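Local coordinates for PaaX domain-containing protein, C-domain protein (Mycobacterium tuberculosis, PDB 3KFW), which is of unknown function but, as a PaaX-family protein with a helix-turn-helix region, may act as a DNA-binding transcriptional regulator, at residues 162-167 with 209-214; 169-174 with 213-218. All coordinates share one frame; numbering follows the deposited sequence.

Contact 1 of 2, residues 162-167 with 209-214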
ATOM      1  N   SER A 162      16.202 -11.062  16.715  1.00 27.44           N
ATOM      2  CA  SER A 162      16.934 -10.824  17.976  1.00 27.76           C
ATOM      3  C   SER A 162      15.943 -10.650  19.148  1.00 28.25           C
ATOM      4  O   SER A 162      16.212 -11.117  20.244  1.00 29.33           O
ATOM      5  CB  SER A 162      17.836  -9.627  17.869  1.00 26.38           C
ATOM      6  OG  SER A 162      17.028  -8.490  17.583  1.00 28.73           O
ATOM      7  N   GLY A 163      14.791 -10.017  18.913  1.00 28.65           N
ATOM      8  CA  GLY A 163      13.788  -9.805  19.977  1.00 28.52           C
ATOM      9  C   GLY A 163      13.106 -11.083  20.410  1.00 29.75           C
ATOM     10  O   GLY A 163      12.667 -11.205  21.566  1.00 30.22           O
ATOM     11  N   TRP A 164      12.987 -12.035  19.489  1.00 29.50           N
ATOM     12  CA  TRP A 164      12.292 -13.266  19.798  1.00 30.70           C
ATOM     13  C   TRP A 164      13.226 -14.202  20.555  1.00 30.61           C
ATOM     14  O   TRP A 164      12.773 -14.963  21.398  1.00 30.79           O
ATOM     15  CB  TRP A 164      11.863 -13.966  18.526  1.00 30.80           C
ATOM     16  CG  TRP A 164      10.887 -15.132  18.719  1.00 31.36           C
ATOM     17  CD1 TRP A 164       9.487 -15.106  18.559  1.00 26.08           C
ATOM     18  CD2 TRP A 164      11.231 -16.507  19.019  1.00 29.74           C
ATOM     19  NE1 TRP A 164       8.974 -16.388  18.794  1.00 29.04           N
ATOM     20  CE2 TRP A 164      10.017 -17.252  19.076  1.00 27.89           C
ATOM     21  CE3 TRP A 164      12.435 -17.164  19.286  1.00 31.67           C
ATOM     22  CZ2 TRP A 164       9.996 -18.604  19.358  1.00 27.52           C
ATOM     23  CZ3 TRP A 164      12.409 -18.544  19.577  1.00 30.71           C
ATOM     24  CH2 TRP A 164      11.194 -19.243  19.607  1.00 28.10           C
ATOM     25  N   THR A 165      14.504 -14.145  20.177  1.00 29.99           N
ATOM     26  CA  THR A 165      15.660 -14.740  20.846  1.00 29.51           C
ATOM     27  C   THR A 165      15.791 -14.197  22.270  1.00 30.42           C
ATOM     28  O   THR A 165      15.801 -14.995  23.215  1.00 30.82           O
ATOM     29  CB  THR A 165      16.965 -14.397  20.025  1.00 29.46           C
ATOM     30  OG1 THR A 165      16.918 -15.080  18.764  1.00 28.37           O
ATOM     31  CG2 THR A 165      18.285 -14.719  20.791  1.00 26.69           C
ATOM     32  N   GLU A 166      15.875 -12.866  22.433  1.00 30.13           N
ATOM     33  CA  GLU A 166      15.924 -12.257  23.774  1.00 31.49           C
ATOM     34  C   GLU A 166      14.737 -12.676  24.671  1.00 31.18           C
ATOM     35  O   GLU A 166      14.926 -12.982  25.857  1.00 31.91           O
ATOM     36  CB  GLU A 166      16.041 -10.724  23.711  1.00 31.65           C
ATOM     37  CG  GLU A 166      16.258 -10.027  25.097  1.00 37.70           C
ATOM     38  CD  GLU A 166      17.100  -8.702  25.020  1.00 47.31           C
ATOM     39  OE1 GLU A 166      18.345  -8.732  25.311  1.00 49.71           O
ATOM     40  OE2 GLU A 166      16.524  -7.635  24.651  1.00 46.79           O
ATOM     41  N   ALA A 167      13.533 -12.732  24.100  1.00 30.63           N
ATOM     42  CA  ALA A 167      12.319 -13.099  24.875  1.00 30.60           C
ATOM     43  C   ALA A 167      12.345 -14.534  25.267  1.00 29.97           C
ATOM     44  O   ALA A 167      11.825 -14.874  26.332  1.00 29.52           O
ATOM     45  CB  ALA A 167      11.008 -12.788  24.131  1.00 29.99           C
ATOM     46  N   ASP A 209      22.419 -18.489  18.601  1.00 30.27           N
ATOM     47  CA  ASP A 209      21.792 -18.222  19.887  1.00 29.37           C
ATOM     48  C   ASP A 209      20.247 -18.375  19.822  1.00 29.17           C
ATOM     49  O   ASP A 209      19.556 -17.907  20.710  1.00 29.17           O
ATOM     50  CB  ASP A 209      22.229 -16.881  20.505  1.00 28.61           C
ATOM     51  CG  ASP A 209      21.824 -15.660  19.659  1.00 30.76           C
ATOM     52  OD1 ASP A 209      21.537 -15.849  18.438  1.00 28.60           O
ATOM     53  OD2 ASP A 209      21.788 -14.508  20.224  1.00 28.93           O
ATOM     54  N   TRP A 210      19.728 -19.064  18.809  1.00 28.50           N
ATOM     55  CA  TRP A 210      18.297 -19.310  18.713  1.00 30.41           C
ATOM     56  C   TRP A 210      17.787 -20.246  19.873  1.00 31.31           C
ATOM     57  O   TRP A 210      18.282 -21.378  20.008  1.00 31.69           O
ATOM     58  CB  TRP A 210      17.990 -19.929  17.345  1.00 29.86           C
ATOM     59  CG  TRP A 210      16.540 -20.002  17.068  1.00 31.23           C
ATOM     60  CD1 TRP A 210      15.752 -21.120  17.121  1.00 29.07           C
ATOM     61  CD2 TRP A 210      15.661 -18.902  16.692  1.00 28.57           C
ATOM     62  NE1 TRP A 210      14.447 -20.788  16.804  1.00 29.17           N
ATOM     63  CE2 TRP A 210      14.352 -19.449  16.545  1.00 27.37           C
ATOM     64  CE3 TRP A 210      15.853 -17.525  16.488  1.00 25.61           C
ATOM     65  CZ2 TRP A 210      13.247 -18.673  16.189  1.00 27.61           C
ATOM     66  CZ3 TRP A 210      14.764 -16.734  16.134  1.00 25.94           C
ATOM     67  CH2 TRP A 210      13.466 -17.309  15.984  1.00 29.40           C
ATOM     68  N   PRO A 211      16.828 -19.771  20.709  1.00 31.52           N
ATOM     69  CA  PRO A 211      16.311 -20.544  21.875  1.00 31.99           C
ATOM     70  C   PRO A 211      15.184 -21.582  21.607  1.00 32.17           C
ATOM     71  O   PRO A 211      14.644 -22.121  22.553  1.00 32.76           O
ATOM     72  CB  PRO A 211      15.780 -19.440  22.831  1.00 31.95           C
ATOM     73  CG  PRO A 211      15.292 -18.352  21.903  1.00 31.11           C
ATOM     74  CD  PRO A 211      16.234 -18.413  20.656  1.00 31.49           C
ATOM     75  N   GLY A 212      14.864 -21.886  20.352  1.00 33.03           N
ATOM     76  CA  GLY A 212      13.745 -22.793  19.996  1.00 33.15           C
ATOM     77  C   GLY A 212      13.795 -24.164  20.647  1.00 33.96           C
ATOM     78  O   GLY A 212      12.839 -24.576  21.331  1.00 36.01           O
ATOM     79  N   ALA A 213      14.904 -24.862  20.451  1.00 33.01           N
ATOM     80  CA  ALA A 213      15.132 -26.206  20.996  1.00 32.39           C
ATOM     81  C   ALA A 213      15.126 -26.239  22.541  1.00 32.94           C
ATOM     82  O   ALA A 213      14.555 -27.181  23.170  1.00 31.67           O
ATOM     83  CB  ALA A 213      16.427 -26.779  20.448  1.00 29.92           C
ATOM     84  N   GLY A 214      15.778 -25.223  23.129  1.00 33.09           N
ATOM     85  CA  GLY A 214      15.775 -25.007  24.575  1.00 33.27           C
ATOM     86  C   GLY A 214      14.341 -24.854  25.063  1.00 34.03           C
ATOM     87  O   GLY A 214      13.961 -25.448  26.079  1.00 33.69           O
TER
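W164 lays its six-membered ring over that of W210 in an offset stack, the centroids 4.5 Å apart and the planes only 6° from parallel. The overlap is at the rims: W164 CE3 sits 3.5 Å from W210 CH2. With CG anti to the backbone N (chi1 -169°), the W164 indole reaches across to the 209-214 segment. Its outer corner also meets P211, where CZ3 lies 3.7 Å from CG of the proline, and the backbone N of G212 stands at the ring edge, near its plane. P211 CD lies over the rim of the W210 ring, 3.8 Å above its plane. Tryptophan suits this buried place because its broad surface can cover several neighbours while NE1 still finds a polar partner, the hydroxyl of T197. The same indole stacks with H194.

These segments belong to the helical C-terminal region of the PaaX-like fold, where helix 161-177 meets the turn that starts helix 212-234. P211 is the N-cap of that last helix, a position where a proline's lack of an N-H costs nothing. G212, with no side chain, lets the chain pass close by the W164 edge and W210 NE1.

One residue on, T165 divides its branches, as suits a buried threonine. OG1, placed beside the backbone N (chi1 -68°), is satisfied by L161 O of its own helix and approaches W210 CE3 obliquely at 3.5 Å. The methyl CG2 turns to D209, 3.4 Å from its backbone O. T165 O lies 3.6 Å from P211 CG, so the puckered ring packs against the main chain of helix 161-177.

Contact 2 of 2, residues 169-174 with 213-218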
ATOM      1  N   HIS A 169      15.185 -16.639  25.752  1.00 29.85           N
ATOM      2  CA  HIS A 169      16.144 -16.704  26.845  1.00 29.60           C
ATOM      3  C   HIS A 169      15.552 -16.175  28.143  1.00 28.88           C
ATOM      4  O   HIS A 169      15.760 -16.794  29.157  1.00 29.27           O
ATOM      5  CB  HIS A 169      17.474 -15.988  26.460  1.00 28.79           C
ATOM      6  CG  HIS A 169      18.261 -16.766  25.461  1.00 32.12           C
ATOM      7  ND1 HIS A 169      18.579 -18.107  25.647  1.00 34.14           N
ATOM      8  CD2 HIS A 169      18.768 -16.424  24.253  1.00 33.66           C
ATOM      9  CE1 HIS A 169      19.243 -18.552  24.594  1.00 32.05           C
ATOM     10  NE2 HIS A 169      19.361 -17.552  23.732  1.00 37.00           N
ATOM     11  N   ARG A 170      14.813 -15.068  28.128  1.00 28.61           N
ATOM     12  CA  ARG A 170      14.220 -14.586  29.389  1.00 30.55           C
ATOM     13  C   ARG A 170      13.258 -15.639  30.018  1.00 30.19           C
ATOM     14  O   ARG A 170      13.244 -15.807  31.236  1.00 30.33           O
ATOM     15  CB  ARG A 170      13.480 -13.271  29.195  1.00 31.47           C
ATOM     16  CG  ARG A 170      14.009 -12.109  30.088  1.00 37.59           C
ATOM     17  CD  ARG A 170      13.530 -10.698  29.579  1.00 45.55           C
ATOM     18  NE  ARG A 170      12.125 -10.751  29.112  1.00 51.36           N
ATOM     19  CZ  ARG A 170      11.671 -10.297  27.930  1.00 53.96           C
ATOM     20  NH1 ARG A 170      12.487  -9.701  27.040  1.00 52.10           N
ATOM     21  NH2 ARG A 170      10.372 -10.427  27.649  1.00 53.83           N
ATOM     22  N   LEU A 171      12.476 -16.334  29.177  1.00 29.15           N
ATOM     23  CA  LEU A 171      11.606 -17.429  29.602  1.00 28.62           C
ATOM     24  C   LEU A 171      12.347 -18.672  30.129  1.00 28.40           C
ATOM     25  O   LEU A 171      11.853 -19.312  31.056  1.00 27.40           O
ATOM     26  CB  LEU A 171      10.665 -17.829  28.462  1.00 28.32           C
ATOM     27  CG  LEU A 171       9.587 -16.802  28.130  1.00 27.61           C
ATOM     28  CD1 LEU A 171       8.940 -17.131  26.822  1.00 29.40           C
ATOM     29  CD2 LEU A 171       8.553 -16.648  29.223  1.00 26.50           C
ATOM     30  N   LEU A 172      13.501 -19.012  29.529  1.00 28.13           N
ATOM     31  CA  LEU A 172      14.403 -20.060  30.056  1.00 28.64           C
ATOM     32  C   LEU A 172      14.889 -19.693  31.483  1.00 29.49           C
ATOM     33  O   LEU A 172      14.733 -20.496  32.404  1.00 29.24           O
ATOM     34  CB  LEU A 172      15.582 -20.383  29.074  1.00 27.51           C
ATOM     35  CG  LEU A 172      15.143 -21.096  27.749  1.00 27.89           C
ATOM     36  CD1 LEU A 172      16.089 -20.966  26.511  1.00 22.88           C
ATOM     37  CD2 LEU A 172      14.668 -22.596  27.911  1.00 22.54           C
ATOM     38  N   GLY A 173      15.437 -18.475  31.655  1.00 30.58           N
ATOM     39  CA  GLY A 173      15.739 -17.876  32.985  1.00 31.80           C
ATOM     40  C   GLY A 173      14.566 -17.886  33.981  1.00 33.48           C
ATOM     41  O   GLY A 173      14.759 -18.178  35.174  1.00 34.38           O
ATOM     42  N   ASP A 174      13.344 -17.605  33.499  1.00 33.41           N
ATOM     43  CA  ASP A 174      12.138 -17.639  34.326  1.00 33.65           C
ATOM     44  C   ASP A 174      11.850 -19.059  34.864  1.00 34.06           C
ATOM     45  O   ASP A 174      11.532 -19.214  36.062  1.00 33.82           O
ATOM     46  CB  ASP A 174      10.911 -17.143  33.539  1.00 34.23           C
ATOM     47  CG  ASP A 174      10.852 -15.601  33.367  1.00 35.81           C
ATOM     48  OD1 ASP A 174      11.672 -14.855  33.973  1.00 38.95           O
ATOM     49  OD2 ASP A 174       9.952 -15.128  32.608  1.00 36.36           O
ATOM     50  N   ALA A 213      14.904 -24.862  20.451  1.00 33.01           N
ATOM     51  CA  ALA A 213      15.132 -26.206  20.996  1.00 32.39           C
ATOM     52  C   ALA A 213      15.126 -26.239  22.541  1.00 32.94           C
ATOM     53  O   ALA A 213      14.555 -27.181  23.170  1.00 31.67           O
ATOM     54  CB  ALA A 213      16.427 -26.779  20.448  1.00 29.92           C
ATOM     55  N   GLY A 214      15.778 -25.223  23.129  1.00 33.09           N
ATOM     56  CA  GLY A 214      15.775 -25.007  24.575  1.00 33.27           C
ATOM     57  C   GLY A 214      14.341 -24.854  25.063  1.00 34.03           C
ATOM     58  O   GLY A 214      13.961 -25.448  26.079  1.00 33.69           O
ATOM     59  N   LEU A 215      13.531 -24.069  24.338  1.00 34.08           N
ATOM     60  CA  LEU A 215      12.143 -23.813  24.777  1.00 34.32           C
ATOM     61  C   LEU A 215      11.255 -25.071  24.655  1.00 34.09           C
ATOM     62  O   LEU A 215      10.529 -25.388  25.567  1.00 35.04           O
ATOM     63  CB  LEU A 215      11.542 -22.599  24.067  1.00 34.35           C
ATOM     64  CG  LEU A 215      12.054 -21.175  24.404  1.00 33.62           C
ATOM     65  CD1 LEU A 215      11.793 -20.205  23.262  1.00 27.42           C
ATOM     66  CD2 LEU A 215      11.458 -20.619  25.681  1.00 32.80           C
ATOM     67  N   ARG A 216      11.359 -25.814  23.554  1.00 33.79           N
ATOM     68  CA  ARG A 216      10.706 -27.122  23.415  1.00 32.65           C
ATOM     69  C   ARG A 216      11.099 -28.158  24.489  1.00 32.81           C
ATOM     70  O   ARG A 216      10.190 -28.819  25.046  1.00 34.66           O
ATOM     71  CB  ARG A 216      10.922 -27.705  22.006  1.00 32.16           C
ATOM     72  CG  ARG A 216      10.088 -27.021  20.991  1.00 30.86           C
ATOM     73  CD  ARG A 216      10.426 -27.374  19.559  1.00 31.38           C
ATOM     74  NE  ARG A 216       9.631 -26.464  18.740  1.00 33.15           N
ATOM     75  CZ  ARG A 216      10.120 -25.372  18.137  1.00 32.56           C
ATOM     76  NH1 ARG A 216      11.428 -25.124  18.216  1.00 25.24           N
ATOM     77  NH2 ARG A 216       9.302 -24.551  17.448  1.00 27.27           N
ATOM     78  N   ALA A 217      12.398 -28.320  24.774  1.00 31.68           N
ATOM     79  CA  ALA A 217      12.880 -29.237  25.846  1.00 31.60           C
ATOM     80  C   ALA A 217      12.296 -28.904  27.237  1.00 31.67           C
ATOM     81  O   ALA A 217      11.873 -29.812  27.979  1.00 31.82           O
ATOM     82  CB  ALA A 217      14.412 -29.308  25.901  1.00 29.94           C
ATOM     83  N   ALA A 218      12.230 -27.611  27.553  1.00 31.44           N
ATOM     84  CA  ALA A 218      11.742 -27.148  28.833  1.00 31.41           C
ATOM     85  C   ALA A 218      10.247 -27.382  28.921  1.00 32.46           C
ATOM     86  O   ALA A 218       9.736 -27.749  29.986  1.00 33.38           O
ATOM     87  CB  ALA A 218      12.045 -25.692  29.004  1.00 31.60           C
TER
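L172 projects its isobutyl group from helix 169-174 into a shallow hollow on helix 213-218, bordered by G214, L215 and A218. The two helices pack in the helical C-terminal region of this PaaX-like protein, running in roughly the same direction with their axes at 32° and 10.0 Å apart at closest approach. Helix 181-195 connects them in sequence and packs beside both, since L171 touches A190 and H194 while L215 and A218 touch M191; the three helices thus form a small bundle.

The bump and the hollow are matched in size. G214 has no side chain, which makes it the low floor of the depression, and the small A218 keeps one wall low: its CB is 4.2 Å from L172 CD2. P211, three residues before G214 and at the N-cap, adds a further border by touching L172. The fit resembles knobs-into-holes packing, with L172 as the knob.

L215 is the bump going the other way. Its branched end passes beside L172, with CD2 4.3 Å from L172 CG, and reaches the base of L171, where the same methyl lies 4.0 Å from L171 CB. Leucine serves well at 172 and 215, being long enough to bridge two helices at this spacing; L171 presents its CB here and also packs against helix 181-195. In each of the three, CG is anti to the carbonyl carbon, the usual helical setting; for L172, with chi1 at -69°, this swings the chain end nearer to its partner helix than the direction of its CB alone would suggest. The end of that chain rests on main chain as well as on the side chain of A218: L172 CD2 is 3.5 Å from G214 O, a carbonyl already engaged by A218 N.

Both contacts start from helix 161-177: contact 1 meets the turn leading into helix 212-234, contact 2 the first turns of that helix, and their centres are about 8 Å apart. Contact 1, the more buried, uses aromatic stacking, a proline and hydrogen bonds to surrounding residues. Contact 2 lies nearer the surface and relies on aliphatic packing between regular turns. The two merge into one interface: H169 of contact 2 probably hydrogen-bonds the backbone O of D209 of contact 1 through its NE2, and W164 packs its CH2 3.8 Å from L215 CD1. P211 also packs on H169. The large rings thus lie against the non-helical entry, and smaller residues where helix faces helix.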